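Local coordinates for acyl-CoA synthetase (AMP-forming)/AMP-acid ligase II-like protein (Dyadobacter fermentans, PDB 4GS5), which probably activates a medium-chain fatty acid or a related carboxylate with ATP and joins it to coenzyme A, at residues A[253-266]-A[282-296]. Sequence-based numbering, arbitrary orientation.
Sequences INSGGVKIVLDQID and FFCWWEPDAKLGQKL. With EDO (1,2-ethanediol), chain P.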
loop_
_atom_site.group_PDB
_atom_site.type_symbol
_atom_site.label_atom_id
_atom_site.label_comp_id
_atom_site.label_asym_id
_atom_site.label_seq_id
_atom_site.Cartn_x
_atom_site.Cartn_y
_atom_site.Cartn_z
ATOM N N ILE A 253 3.770 17.001 -11.060
ATOM C CA ILE A 253 3.511 17.653 -12.333
ATOM C C ILE A 253 4.413 17.051 -13.402
ATOM O O ILE A 253 5.397 16.376 -13.088
ATOM C CB ILE A 253 3.744 19.177 -12.277
ATOM C CG1 ILE A 253 5.222 19.479 -12.018
ATOM C CG2 ILE A 253 2.852 19.828 -11.211
ATOM C CD1 ILE A 253 5.555 20.935 -12.154
ATOM N N ASN A 254 4.070 17.303 -14.660
ATOM C CA ASN A 254 4.888 16.832 -15.767
ATOM C C ASN A 254 5.330 18.020 -16.594
ATOM O O ASN A 254 4.530 18.625 -17.307
ATOM C CB ASN A 254 4.130 15.820 -16.626
ATOM C CG ASN A 254 5.004 15.214 -17.709
ATOM O OD1 ASN A 254 6.127 15.652 -17.912
ATOM N ND2 ASN A 254 4.488 14.216 -18.412
ATOM N N SER A 255 6.606 18.361 -16.468
ATOM C CA SER A 255 7.193 19.506 -17.159
ATOM C C SER A 255 8.192 18.994 -18.191
ATOM O O SER A 255 9.230 18.438 -17.818
ATOM C CB SER A 255 7.918 20.414 -16.155
ATOM O OG SER A 255 8.591 21.493 -16.803
ATOM N N GLY A 256 7.869 19.157 -19.469
ATOM C CA GLY A 256 8.717 18.665 -20.543
ATOM C C GLY A 256 9.060 17.183 -20.420
ATOM O O GLY A 256 10.192 16.785 -20.713
ATOM N N GLY A 257 8.088 16.367 -20.006
ATOM C CA GLY A 257 8.302 14.944 -19.795
ATOM C C GLY A 257 9.079 14.582 -18.529
ATOM O O GLY A 257 9.328 13.406 -18.251
ATOM N N VAL A 258 9.481 15.580 -17.752
ATOM C CA VAL A 258 10.138 15.300 -16.476
ATOM C C VAL A 258 9.123 15.419 -15.309
ATOM O O VAL A 258 8.511 16.466 -15.102
ATOM C CB VAL A 258 11.328 16.243 -16.221
ATOM C CG1 VAL A 258 11.863 16.041 -14.795
ATOM C CG2 VAL A 258 12.449 15.983 -17.242
ATOM N N LYS A 259 8.932 14.335 -14.567
ATOM C CA LYS A 259 7.990 14.358 -13.454
ATOM C C LYS A 259 8.645 14.995 -12.232
ATOM O O LYS A 259 9.749 14.617 -11.836
ATOM C CB LYS A 259 7.515 12.938 -13.126
ATOM C CG LYS A 259 6.188 12.554 -13.770
ATOM C CD LYS A 259 6.315 12.189 -15.230
ATOM C CE LYS A 259 4.941 11.819 -15.821
ATOM N NZ LYS A 259 4.479 10.436 -15.459
ATOM N N ILE A 260 7.948 15.957 -11.638
ATOM C CA ILE A 260 8.447 16.691 -10.479
ATOM C C ILE A 260 7.435 16.642 -9.333
ATOM O O ILE A 260 6.259 16.985 -9.514
ATOM C CB ILE A 260 8.693 18.177 -10.843
ATOM C CG1 ILE A 260 9.843 18.281 -11.852
ATOM C CG2 ILE A 260 9.028 19.003 -9.598
ATOM C CD1 ILE A 260 9.894 19.689 -12.518
ATOM N N VAL A 261 7.898 16.227 -8.162
ATOM C CA VAL A 261 7.039 16.126 -6.977
ATOM C C VAL A 261 7.088 17.468 -6.242
ATOM O O VAL A 261 8.166 17.917 -5.835
ATOM C CB VAL A 261 7.489 14.978 -6.049
ATOM C CG1 VAL A 261 6.515 14.815 -4.862
ATOM C CG2 VAL A 261 7.615 13.654 -6.821
ATOM N N LEU A 262 5.936 18.126 -6.092
ATOM C CA LEU A 262 5.946 19.501 -5.583
ATOM C C LEU A 262 6.553 19.641 -4.184
ATOM O O LEU A 262 7.369 20.531 -3.950
ATOM C CB LEU A 262 4.552 20.122 -5.626
ATOM C CG LEU A 262 4.042 20.356 -7.057
ATOM C CD1 LEU A 262 2.548 20.705 -7.026
ATOM C CD2 LEU A 262 4.859 21.438 -7.786
ATOM N N ASP A 263 6.175 18.763 -3.265
ATOM C CA ASP A 263 6.669 18.892 -1.898
ATOM C C ASP A 263 8.166 18.590 -1.818
ATOM O O ASP A 263 8.859 19.102 -0.943
ATOM C CB ASP A 263 5.844 18.066 -0.889
ATOM C CG ASP A 263 6.156 16.574 -0.928
ATOM O OD1 ASP A 263 6.565 16.021 0.118
ATOM O OD2 ASP A 263 5.965 15.941 -1.990
ATOM N N GLN A 264 8.671 17.785 -2.749
ATOM C CA GLN A 264 10.111 17.506 -2.775
ATOM C C GLN A 264 10.889 18.714 -3.260
ATOM O O GLN A 264 11.928 19.062 -2.701
ATOM C CB GLN A 264 10.434 16.288 -3.640
ATOM C CG GLN A 264 9.966 14.985 -3.032
ATOM C CD GLN A 264 10.363 13.779 -3.860
ATOM O OE1 GLN A 264 11.022 13.906 -4.900
ATOM N NE2 GLN A 264 9.962 12.594 -3.402
ATOM N N ILE A 265 10.401 19.352 -4.312
ATOM C CA ILE A 265 11.078 20.552 -4.783
ATOM C C ILE A 265 10.964 21.649 -3.716
ATOM O O ILE A 265 11.908 22.417 -3.502
ATOM C CB ILE A 265 10.599 21.008 -6.197
ATOM C CG1 ILE A 265 11.545 22.068 -6.745
ATOM C CG2 ILE A 265 9.170 21.513 -6.187
ATOM C CD1 ILE A 265 12.909 21.494 -7.094
ATOM N N ASP A 266 9.828 21.682 -3.010
ATOM C CA ASP A 266 9.633 22.648 -1.927
ATOM C C ASP A 266 10.705 22.479 -0.846
ATOM O O ASP A 266 11.254 23.470 -0.355
ATOM C CB ASP A 266 8.246 22.502 -1.299
ATOM C CG ASP A 266 7.204 23.383 -1.960
ATOM O OD1 ASP A 266 7.576 24.211 -2.820
ATOM O OD2 ASP A 266 6.009 23.266 -1.607
ATOM N N PHE A 282 6.324 30.503 1.362
ATOM C CA PHE A 282 6.370 30.266 -0.069
ATOM C C PHE A 282 5.793 28.887 -0.362
ATOM O O PHE A 282 5.671 28.045 0.528
ATOM C CB PHE A 282 7.819 30.301 -0.564
ATOM C CG PHE A 282 8.603 29.074 -0.171
ATOM C CD1 PHE A 282 8.703 27.989 -1.031
ATOM C CD2 PHE A 282 9.192 28.985 1.087
ATOM C CE1 PHE A 282 9.403 26.838 -0.660
ATOM C CE2 PHE A 282 9.889 27.833 1.468
ATOM C CZ PHE A 282 9.995 26.763 0.585
ATOM N N PHE A 283 5.446 28.657 -1.621
ATOM C CA PHE A 283 5.149 27.304 -2.070
ATOM C C PHE A 283 5.398 27.208 -3.563
ATOM O O PHE A 283 5.142 28.156 -4.321
ATOM C CB PHE A 283 3.710 26.868 -1.706
ATOM C CG PHE A 283 2.628 27.740 -2.302
ATOM C CD1 PHE A 283 2.078 27.440 -3.547
ATOM C CD2 PHE A 283 2.165 28.855 -1.621
ATOM C CE1 PHE A 283 1.088 28.229 -4.097
ATOM C CE2 PHE A 283 1.172 29.666 -2.171
ATOM C CZ PHE A 283 0.623 29.347 -3.406
ATOM N N CYS A 284 5.941 26.074 -3.977
ATOM C CA CYS A 284 6.041 25.780 -5.392
ATOM C C CYS A 284 4.661 25.442 -5.921
ATOM O O CYS A 284 3.830 24.878 -5.211
ATOM C CB CYS A 284 7.005 24.621 -5.629
ATOM S SG CYS A 284 8.711 25.143 -5.476
ATOM N N TRP A 285 4.427 25.801 -7.175
ATOM C CA TRP A 285 3.164 25.505 -7.819
ATOM C C TRP A 285 3.430 25.345 -9.311
ATOM O O TRP A 285 4.573 25.129 -9.722
ATOM C CB TRP A 285 2.165 26.632 -7.557
ATOM C CG TRP A 285 0.727 26.232 -7.702
ATOM C CD1 TRP A 285 -0.196 26.771 -8.562
ATOM C CD2 TRP A 285 0.039 25.219 -6.959
ATOM N NE1 TRP A 285 -1.408 26.149 -8.400
ATOM C CE2 TRP A 285 -1.294 25.196 -7.419
ATOM C CE3 TRP A 285 0.413 24.344 -5.937
ATOM C CZ2 TRP A 285 -2.256 24.321 -6.896
ATOM C CZ3 TRP A 285 -0.543 23.470 -5.420
ATOM C CH2 TRP A 285 -1.860 23.466 -5.901
ATOM N N TRP A 286 2.384 25.420 -10.124
ATOM C CA TRP A 286 2.571 25.212 -11.557
ATOM C C TRP A 286 1.520 25.950 -12.348
ATOM O O TRP A 286 0.491 26.376 -11.811
ATOM C CB TRP A 286 2.507 23.730 -11.900
ATOM C CG TRP A 286 1.177 23.153 -11.596
ATOM C CD1 TRP A 286 0.755 22.654 -10.384
ATOM C CD2 TRP A 286 0.067 23.022 -12.493
ATOM N NE1 TRP A 286 -0.545 22.220 -10.484
ATOM C CE2 TRP A 286 -0.993 22.434 -11.763
ATOM C CE3 TRP A 286 -0.140 23.350 -13.840
ATOM C CZ2 TRP A 286 -2.240 22.167 -12.335
ATOM C CZ3 TRP A 286 -1.374 23.084 -14.407
ATOM C CH2 TRP A 286 -2.415 22.496 -13.652
ATOM N N GLU A 287 1.773 26.107 -13.636
ATOM C CA GLU A 287 0.744 26.665 -14.500
ATOM C C GLU A 287 0.809 26.001 -15.864
ATOM O O GLU A 287 1.833 25.419 -16.232
ATOM C CB GLU A 287 0.860 28.187 -14.602
ATOM C CG GLU A 287 2.133 28.679 -15.247
ATOM C CD GLU A 287 2.160 30.192 -15.351
ATOM O OE1 GLU A 287 2.853 30.833 -14.535
ATOM O OE2 GLU A 287 1.477 30.740 -16.246
ATOM N N PRO A 288 -0.309 26.030 -16.590
ATOM C CA PRO A 288 -0.309 25.428 -17.918
ATOM C C PRO A 288 0.737 26.126 -18.778
ATOM O O PRO A 288 0.930 27.334 -18.656
ATOM C CB PRO A 288 -1.714 25.735 -18.440
ATOM C CG PRO A 288 -2.553 25.932 -17.204
ATOM C CD PRO A 288 -1.629 26.550 -16.196
ATOM N N ASP A 289 1.426 25.363 -19.616
ATOM C CA ASP A 289 2.408 25.918 -20.534
ATOM C C ASP A 289 2.376 25.113 -21.828
ATOM O O ASP A 289 2.515 23.888 -21.793
ATOM C CB ASP A 289 3.822 25.853 -19.924
ATOM C CG ASP A 289 4.872 26.521 -20.827
ATOM O OD1 ASP A 289 5.780 25.829 -21.349
ATOM O OD2 ASP A 289 4.754 27.744 -21.028
ATOM N N ALA A 290 2.232 25.795 -22.966
ATOM C CA ALA A 290 2.127 25.114 -24.251
ATOM C C ALA A 290 3.334 24.226 -24.512
ATOM O O ALA A 290 3.194 23.116 -25.022
ATOM C CB ALA A 290 1.930 26.117 -25.406
ATOM N N LYS A 291 4.516 24.715 -24.161
ATOM C CA LYS A 291 5.750 23.992 -24.468
ATOM C C LYS A 291 6.008 22.829 -23.515
ATOM O O LYS A 291 6.317 21.716 -23.945
ATOM C CB LYS A 291 6.951 24.940 -24.434
ATOM C CG LYS A 291 8.284 24.239 -24.645
ATOM C CD LYS A 291 9.391 25.231 -24.988
ATOM C CE LYS A 291 10.758 24.552 -24.964
ATOM N NZ LYS A 291 10.849 23.439 -25.953
ATOM N N LEU A 292 5.879 23.098 -22.225
ATOM C CA LEU A 292 6.262 22.135 -21.193
ATOM C C LEU A 292 5.101 21.273 -20.682
ATOM O O LEU A 292 5.326 20.246 -20.046
ATOM C CB LEU A 292 6.884 22.880 -20.022
ATOM C CG LEU A 292 8.218 23.541 -20.371
ATOM C CD1 LEU A 292 8.644 24.482 -19.248
ATOM C CD2 LEU A 292 9.281 22.475 -20.636
ATOM N N GLY A 293 3.873 21.691 -20.966
ATOM C CA GLY A 293 2.690 21.043 -20.421
ATOM C C GLY A 293 2.325 21.738 -19.122
ATOM O O GLY A 293 1.365 22.514 -19.051
ATOM N N GLN A 294 3.125 21.470 -18.094
ATOM C CA GLN A 294 3.007 22.151 -16.813
ATOM C C GLN A 294 4.349 22.815 -16.482
ATOM O O GLN A 294 5.401 22.190 -16.579
ATOM C CB GLN A 294 2.588 21.155 -15.738
ATOM C CG GLN A 294 1.261 20.473 -16.059
ATOM C CD GLN A 294 0.878 19.438 -15.014
ATOM O OE1 GLN A 294 1.457 18.357 -14.963
ATOM N NE2 GLN A 294 -0.103 19.773 -14.171
ATOM N N LYS A 295 4.298 24.092 -16.123
ATOM C CA LYS A 295 5.493 24.872 -15.842
ATOM C C LYS A 295 5.581 25.123 -14.340
ATOM O O LYS A 295 4.682 25.731 -13.745
ATOM C CB LYS A 295 5.429 26.216 -16.569
ATOM C CG LYS A 295 6.694 27.063 -16.422
ATOM C CD LYS A 295 6.441 28.573 -16.607
ATOM C CE LYS A 295 5.713 28.891 -17.893
ATOM N NZ LYS A 295 5.559 30.370 -18.092
ATOM N N LEU A 296 6.675 24.675 -13.739
ATOM C CA LEU A 296 6.890 24.842 -12.309
ATOM C C LEU A 296 7.093 26.329 -12.049
ATOM O O LEU A 296 7.833 26.993 -12.782
ATOM C CB LEU A 296 8.145 24.070 -11.875
ATOM C CG LEU A 296 8.500 24.149 -10.384
ATOM C CD1 LEU A 296 7.520 23.350 -9.552
ATOM C CD2 LEU A 296 9.916 23.621 -10.166
HETATM C C1 EDO P . 5.602 27.410 4.469
HETATM O O1 EDO P . 6.446 28.251 3.661
HETATM C C2 EDO P . 4.524 28.234 5.157
HETATM O O2 EDO P . 5.182 29.092 6.083
HETATM O O HOH W 1 8.883 23.857 -15.354
HETATM O O HOH W 2 3.887 23.326 -3.038
HETATM O O HOH W 3 6.456 25.293 1.039
#
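Leu292 O is gripped from several sides: Gly256 N donates to it at 2.8 Å in a nearly straight bond (171°), Gln294 N adds a weak one, and the CA-H of Ser255 leans on it. The Gly256 bond fastens the type I' turn joining strands 252-255 and 258-261 to the bend after strand 282-289. Two residues back along strand 252-255, the side chain of Gln294 takes a backbone N-H: OE1 accepts from Asn254 N at 2.8 Å, tilted from the carbonyl plane, while Gln294 N gives a longer bond to Asn254 O (3.3 Å). With CG anti to the carbonyl carbon (chi1 -59°) and the chain extended beyond, the amide reaches the backbone of strand 252-255 and sets NE2 over one face of the Trp286 ring. Ile253 lays CG2 over a face of that indole, 4.0 Å from the centroid of the five-membered ring, a CH-pi contact. Deeper, Leu296 CD1 packs on Leu262 CD2 (3.7 Å), and Ile265 CG2 touches Cys284 SG. In this small C-terminal alpha/beta domain, directional bonds, two between backbones and one to an amide side chain, thus hold the hairpin at its turn end, whereas apolar packing, supplemented by a water bridging Asp266 OD2 and Cys284 O, seats helix 262-276 on the sheet.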